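Local coordinates for uncharacterized protein (Enterococcus faecalis, PDB 3CEX) that is of unknown function but belongs to the DinB superfamily, helical-bundle proteins whose better-known relatives include metal-dependent enzymes, at residues E23-M28 against Q105-Y110; L40-T45 against E94-V99; L70-T75 against L111-A116; D81-D84 against D88-H91. All blocks are in the same frame, centred on the assembly; numbering follows the deposited sequence.

Contact 1 of 4, residues E23-M28 against Q105-Y110; sequences ETLAQM and QLLSDY
Leu-25 meets Leu-107 and Ser-108 with one branch for each. Its CD1 methyl comes to 4.1 Å from CD1 of Leu-107, the two leucine side chains meeting at a slant, and its CD2 lies 3.7 Å from OG of Ser-108. The first torsion (chi1 -166°) carries CG toward the neighbouring helix, and chi2 spreads the two methyls between Leu-107 and Ser-108. No hydrogen bond crosses between 23-28 and 105-110. The hydroxyl of Ser-108, although beside a methyl, is hydrogen-bonded to OE1 of Glu-22, three residues before Leu-25 on the same helix, so a polar bond borders the leucine contact. The fold is the four-helix bundle of the DinB superfamily, and here the C-terminal end of helix 8-25 packs antiparallel against the start of helix 104-124. Met-48 of helix 44-62 also touches Leu-25, which puts this leucine at the meeting of three bundle helices. Just beyond it the chain leaves the helix in a type I turn, closed by Met-28 N to Leu-25 O at 3.0 Å. Lys-104 reaches in from the head of the other helix, its NZ hydrogen-bonding the carbonyl oxygens of both Leu-25 and Met-28. Within the turn, Gln-27 folds back so that NE2 donates to Glu-23 O (3.2 Å, nearly straight at 166°), arriving well above the carbonyl plane. Gln-105 NE2 reaches along its own helix to OD1 of Asp-109 at 2.8 Å, meeting the carboxylate from above its plane.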
loop_
_atom_site.group_PDB
_atom_site.type_symbol
_atom_site.label_atom_id
_atom_site.label_comp_id
_atom_site.label_asym_id
_atom_site.label_seq_id
_atom_site.Cartn_x
_atom_site.Cartn_y
_atom_site.Cartn_z
ATOM N N GLU A 23 -4.840 3.074 13.467
ATOM C CA GLU A 23 -5.056 1.840 14.228
ATOM C C GLU A 23 -3.742 1.295 14.778
ATOM O O GLU A 23 -3.709 0.738 15.865
ATOM C CB GLU A 23 -5.685 0.730 13.372
ATOM C CG GLU A 23 -7.058 1.033 12.861
ATOM C CD GLU A 23 -7.581 0.053 11.783
ATOM O OE1 GLU A 23 -6.773 -0.659 11.109
ATOM O OE2 GLU A 23 -8.820 0.013 11.614
ATOM N N THR A 24 -2.671 1.415 14.006
ATOM C CA THR A 24 -1.354 0.991 14.456
ATOM C C THR A 24 -0.824 1.871 15.605
ATOM O O THR A 24 -0.430 1.358 16.650
ATOM C CB THR A 24 -0.370 0.902 13.239
ATOM O OG1 THR A 24 -0.532 -0.370 12.622
ATOM C CG2 THR A 24 1.068 1.058 13.640
ATOM N N LEU A 25 -0.848 3.188 15.409
ATOM C CA LEU A 25 -0.409 4.142 16.418
ATOM C C LEU A 25 -1.150 4.003 17.750
ATOM O O LEU A 25 -0.542 4.127 18.782
ATOM C CB LEU A 25 -0.562 5.576 15.906
ATOM C CG LEU A 25 0.157 6.653 16.699
ATOM C CD1 LEU A 25 1.691 6.451 16.685
ATOM C CD2 LEU A 25 -0.240 8.024 16.099
ATOM N N ALA A 26 -2.451 3.744 17.694
ATOM C CA ALA A 26 -3.272 3.532 18.878
ATOM C C ALA A 26 -2.763 2.377 19.750
ATOM O O ALA A 26 -3.083 2.338 20.927
ATOM C CB ALA A 26 -4.789 3.301 18.510
ATOM N N GLN A 27 -1.994 1.434 19.197
ATOM C CA GLN A 27 -1.495 0.312 20.011
ATOM C C GLN A 27 -0.172 0.612 20.678
ATOM O O GLN A 27 0.323 -0.229 21.422
ATOM C CB GLN A 27 -1.374 -0.966 19.179
ATOM C CG GLN A 27 -2.716 -1.408 18.592
ATOM C CD GLN A 27 -2.568 -2.581 17.659
ATOM O OE1 GLN A 27 -2.140 -3.682 18.076
ATOM N NE2 GLN A 27 -2.911 -2.366 16.381
HETATM N N MSE A 28 0.403 1.790 20.448
HETATM C CA MSE A 28 1.768 2.043 20.891
HETATM C C MSE A 28 1.860 3.218 21.844
HETATM O O MSE A 28 1.080 4.141 21.749
HETATM C CB MSE A 28 2.662 2.339 19.671
HETATM C CG MSE A 28 2.527 1.258 18.632
HETATM SE SE MSE A 28 3.486 1.597 16.978
HETATM C CE MSE A 28 5.264 0.810 17.416
ATOM N N GLN A 105 -0.205 12.447 19.292
ATOM C CA GLN A 105 -1.206 13.334 18.681
ATOM C C GLN A 105 -0.646 14.176 17.529
ATOM O O GLN A 105 -1.342 14.406 16.543
ATOM C CB GLN A 105 -1.873 14.244 19.738
ATOM C CG GLN A 105 -3.192 14.942 19.322
ATOM C CD GLN A 105 -4.255 13.929 18.896
ATOM O OE1 GLN A 105 -4.513 12.967 19.613
ATOM N NE2 GLN A 105 -4.846 14.120 17.725
ATOM N N LEU A 106 0.605 14.612 17.630
ATOM C CA LEU A 106 1.191 15.432 16.569
ATOM C C LEU A 106 1.214 14.721 15.218
ATOM O O LEU A 106 0.937 15.320 14.170
ATOM C CB LEU A 106 2.607 15.872 16.947
ATOM C CG LEU A 106 3.281 16.821 15.967
ATOM C CD1 LEU A 106 2.460 18.065 15.754
ATOM C CD2 LEU A 106 4.685 17.166 16.474
ATOM N N LEU A 107 1.557 13.435 15.255
ATOM C CA LEU A 107 1.595 12.608 14.055
ATOM C C LEU A 107 0.206 12.498 13.452
ATOM O O LEU A 107 0.059 12.629 12.264
ATOM C CB LEU A 107 2.102 11.199 14.385
ATOM C CG LEU A 107 3.574 11.040 14.815
ATOM C CD1 LEU A 107 3.816 9.684 15.451
ATOM C CD2 LEU A 107 4.532 11.309 13.650
ATOM N N SER A 108 -0.804 12.267 14.296
ATOM C CA SER A 108 -2.172 12.149 13.848
ATOM C C SER A 108 -2.658 13.435 13.207
ATOM O O SER A 108 -3.378 13.406 12.184
ATOM C CB SER A 108 -3.103 11.837 15.007
ATOM O OG SER A 108 -2.879 10.547 15.470
ATOM N N ASP A 109 -2.326 14.556 13.853
ATOM C CA ASP A 109 -2.771 15.883 13.390
ATOM C C ASP A 109 -2.138 16.284 12.057
ATOM O O ASP A 109 -2.831 16.790 11.133
ATOM C CB ASP A 109 -2.493 16.942 14.465
ATOM C CG ASP A 109 -3.357 16.788 15.695
ATOM O OD1 ASP A 109 -4.349 16.016 15.677
ATOM O OD2 ASP A 109 -3.036 17.461 16.704
ATOM N N TYR A 110 -0.838 16.051 11.911
ATOM C CA TYR A 110 -0.185 16.426 10.663
ATOM C C TYR A 110 -0.629 15.490 9.515
ATOM O O TYR A 110 -0.888 15.935 8.394
ATOM C CB TYR A 110 1.346 16.456 10.820
ATOM C CG TYR A 110 2.109 16.858 9.566
ATOM C CD1 TYR A 110 1.661 17.891 8.735
ATOM C CD2 TYR A 110 3.277 16.233 9.227
ATOM C CE1 TYR A 110 2.393 18.259 7.561
ATOM C CE2 TYR A 110 3.988 16.590 8.085
ATOM C CZ TYR A 110 3.546 17.592 7.250
ATOM O OH TYR A 110 4.292 17.915 6.120
#

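Contact 2 of 4, residues L40-T45 against E94-V99; sequences LIKSVT and EEAAKV
Lys-42 lays the middle of its side chain alongside the methyl of Ala-96: CD and CE are each 3.8 Å from Ala-96 CB. A bend at chi2 (-68°) turns the aliphatic part in this direction, and a second bend at chi4 redirects the ammonium end, which makes a cation-pi contact with Trp-46 and has a bound glycerol, probably from the crystallisation liquor, about 3 Å from the side chain. Thr-45 faces the other end of the same segment. Its CG2 lies 3.5 Å from Val-99 O, while OG1 turns elsewhere and is hydrogen-bonded to OD1 of Asn-34; the valine and threonine methyls also approach each other. Between the lysine and the threonine, Ser-43 aims its CB at the opposite segment, but OG is 4.1 Å from Val-99 O and water fills the gap. One water lies 2.7 Å from Ser-43 OG and can donate to Ala-96 O, at 2.9 Å, or to Val-99 O, at 2.7 Å. A second accepts from Ser-43 N at 3.2 Å and makes a weak bond to Ala-96 O. Those two carbonyls belong to the type I turn running from Ala-96 to Val-99, so the waters stitch the end of helix 93-96 to the head of helix 44-62. In the second subunit, Tyr-164 OH hydrogen-bonds the backbone N of Lys-42. Ser-43 OG, set at chi1 68°, also takes the backbone N of Trp-46: this is a serine N-cap, opening the long bundle helix 44-62.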
loop_
_atom_site.group_PDB
_atom_site.type_symbol
_atom_site.label_atom_id
_atom_site.label_comp_id
_atom_site.label_asym_id
_atom_site.label_seq_id
_atom_site.Cartn_x
_atom_site.Cartn_y
_atom_site.Cartn_z
ATOM N N LEU A 40 17.440 -0.402 8.535
ATOM C CA LEU A 40 16.643 -0.273 7.317
ATOM C C LEU A 40 15.144 -0.418 7.571
ATOM O O LEU A 40 14.373 -0.426 6.628
ATOM C CB LEU A 40 17.077 -1.321 6.263
ATOM C CG LEU A 40 18.578 -1.387 5.928
ATOM C CD1 LEU A 40 18.941 -2.513 4.966
ATOM C CD2 LEU A 40 19.017 -0.038 5.373
ATOM N N ILE A 41 14.758 -0.557 8.835
ATOM C CA ILE A 41 13.386 -0.640 9.237
ATOM C C ILE A 41 13.051 0.650 10.000
ATOM O O ILE A 41 13.544 0.872 11.122
ATOM C CB ILE A 41 13.140 -1.871 10.125
ATOM C CG1 ILE A 41 13.594 -3.149 9.421
ATOM C CG2 ILE A 41 11.666 -1.917 10.558
ATOM C CD1 ILE A 41 12.873 -3.434 8.090
ATOM N N LYS A 42 12.289 1.514 9.366
ATOM C CA LYS A 42 11.855 2.790 9.931
ATOM C C LYS A 42 10.867 2.628 11.103
ATOM O O LYS A 42 10.081 1.669 11.171
ATOM C CB LYS A 42 11.244 3.687 8.831
ATOM C CG LYS A 42 12.142 3.980 7.583
ATOM C CD LYS A 42 13.353 4.879 7.946
ATOM C CE LYS A 42 13.924 5.551 6.688
ATOM N NZ LYS A 42 14.777 4.641 5.843
ATOM N N SER A 43 10.937 3.557 12.047
ATOM C CA SER A 43 9.958 3.664 13.127
ATOM C C SER A 43 8.603 4.022 12.584
ATOM O O SER A 43 8.497 4.572 11.479
ATOM C CB SER A 43 10.387 4.735 14.138
ATOM O OG SER A 43 10.339 6.050 13.618
ATOM N N VAL A 44 7.566 3.716 13.351
ATOM C CA VAL A 44 6.206 4.163 13.000
ATOM C C VAL A 44 6.149 5.687 12.968
ATOM O O VAL A 44 5.543 6.255 12.076
ATOM C CB VAL A 44 5.122 3.551 13.922
ATOM C CG1 VAL A 44 3.735 4.164 13.674
ATOM C CG2 VAL A 44 5.069 2.046 13.711
ATOM N N THR A 45 6.833 6.351 13.886
ATOM C CA THR A 45 6.898 7.822 13.857
ATOM C C THR A 45 7.486 8.313 12.526
ATOM O O THR A 45 6.891 9.191 11.867
ATOM C CB THR A 45 7.725 8.396 14.996
ATOM O OG1 THR A 45 7.062 8.166 16.236
ATOM C CG2 THR A 45 7.932 9.924 14.816
ATOM N N GLU A 94 20.938 7.242 10.446
ATOM C CA GLU A 94 21.181 8.093 11.588
ATOM C C GLU A 94 20.320 9.349 11.557
ATOM O O GLU A 94 19.871 9.807 12.603
ATOM C CB GLU A 94 22.676 8.407 11.660
ATOM C CG GLU A 94 23.539 7.124 11.897
ATOM C CD GLU A 94 24.076 6.406 10.617
ATOM O OE1 GLU A 94 23.537 6.589 9.484
ATOM O OE2 GLU A 94 25.076 5.646 10.774
ATOM N N GLU A 95 20.043 9.870 10.363
ATOM C CA GLU A 95 19.082 10.968 10.194
ATOM C C GLU A 95 17.647 10.529 10.477
ATOM O O GLU A 95 16.886 11.276 11.115
ATOM C CB GLU A 95 19.172 11.571 8.793
ATOM C CG GLU A 95 20.414 12.442 8.580
ATOM C CD GLU A 95 20.579 12.936 7.142
ATOM O OE1 GLU A 95 20.113 12.263 6.205
ATOM O OE2 GLU A 95 21.235 13.975 6.944
ATOM N N ALA A 96 17.281 9.323 10.023
ATOM C CA ALA A 96 15.939 8.771 10.249
ATOM C C ALA A 96 15.635 8.582 11.743
ATOM O O ALA A 96 14.515 8.783 12.161
ATOM C CB ALA A 96 15.744 7.431 9.465
ATOM N N ALA A 97 16.628 8.175 12.536
ATOM C CA ALA A 97 16.460 8.030 13.986
ATOM C C ALA A 97 16.152 9.351 14.688
ATOM O O ALA A 97 15.719 9.344 15.823
ATOM C CB ALA A 97 17.715 7.410 14.605
ATOM N N LYS A 98 16.402 10.475 14.021
ATOM C CA LYS A 98 16.128 11.778 14.580
ATOM C C LYS A 98 14.687 12.218 14.347
ATOM O O LYS A 98 14.272 13.261 14.861
ATOM C CB LYS A 98 17.081 12.828 13.995
ATOM C CG LYS A 98 18.517 12.645 14.459
ATOM C CD LYS A 98 19.360 13.849 14.080
ATOM C CE LYS A 98 20.809 13.496 13.730
ATOM N NZ LYS A 98 21.761 14.049 14.691
ATOM N N VAL A 99 13.927 11.454 13.562
ATOM C CA VAL A 99 12.522 11.781 13.401
ATOM C C VAL A 99 11.782 11.099 14.552
ATOM O O VAL A 99 11.450 9.918 14.494
ATOM C CB VAL A 99 11.971 11.391 12.037
ATOM C CG1 VAL A 99 10.473 11.752 11.972
ATOM C CG2 VAL A 99 12.778 12.094 10.893
HETATM O O HOH W 1 12.604 7.540 13.979
HETATM O O HOH W 2 13.285 5.725 11.706
#

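Contact 3 of 4, residues L70-T75 against L111-A116; sequences LSQHWT and LAASVA
Trp-74 and Gln-72 converge on the methyl of Ala-113, and the tryptophan is the side chain to follow. Its CB leaves the backbone toward helix 104-124, at the first turn of helix 74-78, and CG lies opposite the carbonyl carbon (chi1 -63°), which carries the indole out across the gap. On the pyrrole side, NE1 donates to OE1 of Gln-72 at 2.8 Å. The bond is bent, with an angle of 145° at the hydrogen; the acceptor sits somewhat off the indole plane, yet the N-H arrives in the carbonyl plane and on a lone pair of the amide oxygen. Further out on the benzene ring, CZ2 comes to 4.0 Å from Ala-113 CB, which approaches obliquely. Gln-72 OE1 is the same 4.0 Å from that methyl, so one atom both fixes the rotation of the indole and borders the alanine. Gln-72 reaches there with its chain extended beyond CG. It is the first residue past helix 68-71, and His-73, with positive phi and psi, turns the chain into helix 74-78. CZ3 touches Leu-106, and the ring meets Tyr-110 with planes at about 35°. Leu-68 touches both Trp-74 and Ala-113, so the two short helices 68-71 and 74-78 sit together against the Leu-106, Tyr-110 and Ala-113 side of helix 104-124; Val-115 faces helix 8-25, and Leu-111 lies between helices 8-25 and 44-62.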
loop_
_atom_site.group_PDB
_atom_site.type_symbol
_atom_site.label_atom_id
_atom_site.label_comp_id
_atom_site.label_asym_id
_atom_site.label_seq_id
_atom_site.Cartn_x
_atom_site.Cartn_y
_atom_site.Cartn_z
ATOM N N LEU A 70 5.597 24.129 6.471
ATOM C CA LEU A 70 5.964 25.520 6.680
ATOM C C LEU A 70 4.753 26.438 6.912
ATOM O O LEU A 70 4.681 27.146 7.912
ATOM C CB LEU A 70 6.735 26.033 5.461
ATOM C CG LEU A 70 8.093 25.383 5.179
ATOM C CD1 LEU A 70 8.725 26.080 3.956
ATOM C CD2 LEU A 70 9.036 25.447 6.395
ATOM N N SER A 71 3.807 26.427 5.983
ATOM C CA SER A 71 2.680 27.366 6.022
ATOM C C SER A 71 1.779 27.251 7.268
ATOM O O SER A 71 1.220 28.241 7.715
ATOM C CB SER A 71 1.831 27.238 4.754
ATOM O OG SER A 71 0.868 26.199 4.877
ATOM N N GLN A 72 1.639 26.055 7.820
ATOM C CA GLN A 72 0.903 25.850 9.089
ATOM C C GLN A 72 1.861 25.637 10.274
ATOM O O GLN A 72 1.433 25.349 11.382
ATOM C CB GLN A 72 -0.052 24.670 8.976
ATOM C CG GLN A 72 -1.292 24.938 8.151
ATOM C CD GLN A 72 -2.183 23.725 7.997
ATOM O OE1 GLN A 72 -1.890 22.648 8.494
ATOM N NE2 GLN A 72 -3.273 23.895 7.270
ATOM N N HIS A 73 3.159 25.777 10.031
ATOM C CA HIS A 73 4.162 25.712 11.087
ATOM C C HIS A 73 4.285 24.368 11.802
ATOM O O HIS A 73 4.693 24.308 12.945
ATOM C CB HIS A 73 3.939 26.886 12.060
ATOM C CG HIS A 73 3.921 28.195 11.351
ATOM N ND1 HIS A 73 5.048 28.710 10.744
ATOM C CD2 HIS A 73 2.904 29.036 11.049
ATOM C CE1 HIS A 73 4.733 29.842 10.144
ATOM N NE2 HIS A 73 3.439 30.062 10.313
ATOM N N TRP A 74 4.012 23.283 11.093
ATOM C CA TRP A 74 4.267 21.961 11.670
ATOM C C TRP A 74 5.741 21.752 11.998
ATOM O O TRP A 74 6.070 21.100 12.978
ATOM C CB TRP A 74 3.756 20.844 10.764
ATOM C CG TRP A 74 2.280 20.866 10.557
ATOM C CD1 TRP A 74 1.621 21.316 9.455
ATOM C CD2 TRP A 74 1.277 20.438 11.474
ATOM N NE1 TRP A 74 0.275 21.172 9.615
ATOM C CE2 TRP A 74 0.031 20.640 10.851
ATOM C CE3 TRP A 74 1.305 19.881 12.749
ATOM C CZ2 TRP A 74 -1.174 20.323 11.468
ATOM C CZ3 TRP A 74 0.108 19.578 13.366
ATOM C CH2 TRP A 74 -1.114 19.794 12.726
ATOM N N THR A 75 6.633 22.322 11.201
ATOM C CA THR A 75 8.062 22.204 11.487
ATOM C C THR A 75 8.442 22.640 12.913
ATOM O O THR A 75 9.286 22.026 13.528
ATOM C CB THR A 75 8.936 22.932 10.449
ATOM O OG1 THR A 75 10.307 22.604 10.705
ATOM C CG2 THR A 75 8.762 24.446 10.516
ATOM N N LEU A 111 -0.759 14.199 9.795
ATOM C CA LEU A 111 -1.285 13.289 8.775
ATOM C C LEU A 111 -2.720 13.651 8.350
ATOM O O LEU A 111 -3.035 13.652 7.162
ATOM C CB LEU A 111 -1.221 11.819 9.233
ATOM C CG LEU A 111 -1.591 10.742 8.198
ATOM C CD1 LEU A 111 -0.678 10.830 6.948
ATOM C CD2 LEU A 111 -1.457 9.314 8.852
ATOM N N ALA A 112 -3.573 13.971 9.315
ATOM C CA ALA A 112 -4.957 14.374 9.006
ATOM C C ALA A 112 -4.994 15.628 8.130
ATOM O O ALA A 112 -5.806 15.716 7.192
ATOM C CB ALA A 112 -5.776 14.613 10.310
ATOM N N ALA A 113 -4.124 16.601 8.439
ATOM C CA ALA A 113 -4.001 17.799 7.623
ATOM C C ALA A 113 -3.519 17.456 6.218
ATOM O O ALA A 113 -4.024 18.017 5.246
ATOM C CB ALA A 113 -3.082 18.833 8.269
ATOM N N SER A 114 -2.512 16.591 6.093
ATOM C CA SER A 114 -2.008 16.254 4.752
ATOM C C SER A 114 -2.986 15.421 3.919
ATOM O O SER A 114 -3.058 15.584 2.714
ATOM C CB SER A 114 -0.655 15.558 4.834
ATOM O OG SER A 114 0.236 16.403 5.527
ATOM N N VAL A 115 -3.715 14.513 4.563
ATOM C CA VAL A 115 -4.773 13.765 3.881
ATOM C C VAL A 115 -5.880 14.695 3.412
ATOM O O VAL A 115 -6.336 14.570 2.275
ATOM C CB VAL A 115 -5.320 12.609 4.778
ATOM C CG1 VAL A 115 -6.583 11.981 4.165
ATOM C CG2 VAL A 115 -4.217 11.556 4.971
ATOM N N ALA A 116 -6.291 15.641 4.255
ATOM C CA ALA A 116 -7.325 16.615 3.880
ATOM C C ALA A 116 -6.939 17.413 2.641
ATOM O O ALA A 116 -7.745 17.589 1.735
ATOM C CB ALA A 116 -7.624 17.591 5.029
#

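Contact 4 of 4, residues D81-D84 against D88-H91; sequences DLPD and DWHH
Trp-89 turns the edge of its six-membered ring to Pro-83: CH2 and CZ3 come to 3.6 and 3.7 Å from Pro-83 O, which lies near the plane of the indole. The carbonyl oxygen thus faces the slightly positive C-H rim rather than the pi cloud. The proline ring adds CD at 4.1 Å from CH2, with the two side chains set at about a right angle. Trp-89 gets there because CG is tucked between its own backbone N and carbonyl carbon (chi1 76°). CD2 of His-91 lies over one indole face, 3.4 Å above the plane and offset toward the rim, while the indole NE1 is held by OE1 of Glu-95. Leu-82 meets the imidazole of His-91 with CD1, 3.6 Å from CE1 and 3.9 Å from NE2; on another side, ND1 of the histidine is hydrogen-bonded to NE1 of Trp-46, and its ring also meets Trp-49. No hydrogen bond joins the two segments. Packing of the tryptophan, histidine and leucine side chains, with the proline carbonyl at the indole edge, holds them together as the arms of an irregular doubled-back loop, without the hydrogen bonding of a beta hairpin, between helices 74-78 and 93-96.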
loop_
_atom_site.group_PDB
_atom_site.type_symbol
_atom_site.label_atom_id
_atom_site.label_comp_id
_atom_site.label_asym_id
_atom_site.label_seq_id
_atom_site.Cartn_x
_atom_site.Cartn_y
_atom_site.Cartn_z
ATOM N N ASP A 81 15.641 17.608 14.813
ATOM C CA ASP A 81 17.065 17.948 14.671
ATOM C C ASP A 81 17.539 17.624 13.250
ATOM O O ASP A 81 18.541 16.958 13.045
ATOM C CB ASP A 81 17.906 17.231 15.734
ATOM C CG ASP A 81 19.301 17.872 15.943
ATOM O OD1 ASP A 81 19.594 19.051 15.499
ATOM O OD2 ASP A 81 20.110 17.162 16.602
ATOM N N LEU A 82 16.808 18.144 12.271
ATOM C CA LEU A 82 17.117 18.007 10.863
ATOM C C LEU A 82 16.843 19.354 10.199
ATOM O O LEU A 82 15.853 20.028 10.525
ATOM C CB LEU A 82 16.228 16.963 10.208
ATOM C CG LEU A 82 16.405 15.494 10.577
ATOM C CD1 LEU A 82 15.356 14.711 9.811
ATOM C CD2 LEU A 82 17.836 14.963 10.303
ATOM N N PRO A 83 17.709 19.763 9.266
ATOM C CA PRO A 83 17.512 21.064 8.640
ATOM C C PRO A 83 16.357 21.034 7.634
ATOM O O PRO A 83 16.106 19.996 7.017
ATOM C CB PRO A 83 18.856 21.312 7.934
ATOM C CG PRO A 83 19.366 19.939 7.610
ATOM C CD PRO A 83 18.886 19.050 8.734
ATOM N N ASP A 84 15.633 22.145 7.502
ATOM C CA ASP A 84 14.692 22.306 6.395
ATOM C C ASP A 84 15.509 22.871 5.242
ATOM O O ASP A 84 16.138 23.909 5.380
ATOM C CB ASP A 84 13.528 23.248 6.758
ATOM C CG ASP A 84 12.537 22.619 7.730
ATOM O OD1 ASP A 84 12.200 21.425 7.560
ATOM O OD2 ASP A 84 12.084 23.308 8.665
ATOM N N ASP A 88 14.332 17.891 -0.916
ATOM C CA ASP A 88 14.196 16.765 0.001
ATOM C C ASP A 88 15.302 15.770 -0.360
ATOM O O ASP A 88 15.798 15.776 -1.482
ATOM C CB ASP A 88 12.812 16.121 -0.106
ATOM C CG ASP A 88 12.561 15.082 0.991
ATOM O OD1 ASP A 88 13.188 15.192 2.081
ATOM O OD2 ASP A 88 11.750 14.151 0.753
ATOM N N TRP A 89 15.718 14.947 0.598
ATOM C CA TRP A 89 16.793 14.005 0.340
ATOM C C TRP A 89 16.446 12.655 0.979
ATOM O O TRP A 89 15.504 12.551 1.739
ATOM C CB TRP A 89 18.108 14.577 0.864
ATOM C CG TRP A 89 18.253 14.500 2.340
ATOM C CD1 TRP A 89 18.830 13.493 3.031
ATOM C CD2 TRP A 89 17.802 15.454 3.316
ATOM N NE1 TRP A 89 18.788 13.746 4.376
ATOM C CE2 TRP A 89 18.147 14.937 4.587
ATOM C CE3 TRP A 89 17.150 16.698 3.246
ATOM C CZ2 TRP A 89 17.875 15.633 5.793
ATOM C CZ3 TRP A 89 16.860 17.379 4.448
ATOM C CH2 TRP A 89 17.240 16.846 5.700
ATOM N N HIS A 90 17.218 11.625 0.645
ATOM C CA HIS A 90 17.032 10.303 1.202
ATOM C C HIS A 90 17.759 10.230 2.555
ATOM O O HIS A 90 18.978 10.398 2.638
ATOM C CB HIS A 90 17.546 9.230 0.230
ATOM C CG HIS A 90 17.334 7.833 0.719
ATOM N ND1 HIS A 90 18.365 7.055 1.211
ATOM C CD2 HIS A 90 16.204 7.093 0.850
ATOM C CE1 HIS A 90 17.879 5.889 1.609
ATOM N NE2 HIS A 90 16.572 5.889 1.410
ATOM N N HIS A 91 16.997 10.008 3.624
ATOM C CA HIS A 91 17.583 9.965 4.955
ATOM C C HIS A 91 18.548 8.827 5.101
ATOM O O HIS A 91 18.253 7.719 4.719
ATOM C CB HIS A 91 16.508 9.802 6.036
ATOM C CG HIS A 91 15.745 11.050 6.307
ATOM N ND1 HIS A 91 14.843 11.163 7.346
ATOM C CD2 HIS A 91 15.751 12.249 5.674
ATOM C CE1 HIS A 91 14.324 12.376 7.328
ATOM N NE2 HIS A 91 14.863 13.056 6.329
#

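Contacts 1 and 3 share helix 104-124, with centres 14 Å apart; Asp-109 CB of the first lies 3.6 Å from Trp-74 CH2 of the third. Contact 2 adjoins contact 1 through Val-44 CG2, 3.7 Å from SE of Met-28, a selenomethionine. Contact 4 is nested in sequence within the loops closed by each of the others. It lies closest to contact 2, at 12 Å between centres, where Val-99 CG2 and Leu-82 CD1 are 3.8 Å apart, and Thr-75 OG1 ties contact 3 to Asp-84 OD2 at 2.8 Å. Contacts 1 and 4 do not touch. No active site is established; the glycerol beside contact 2 might mark a pocket.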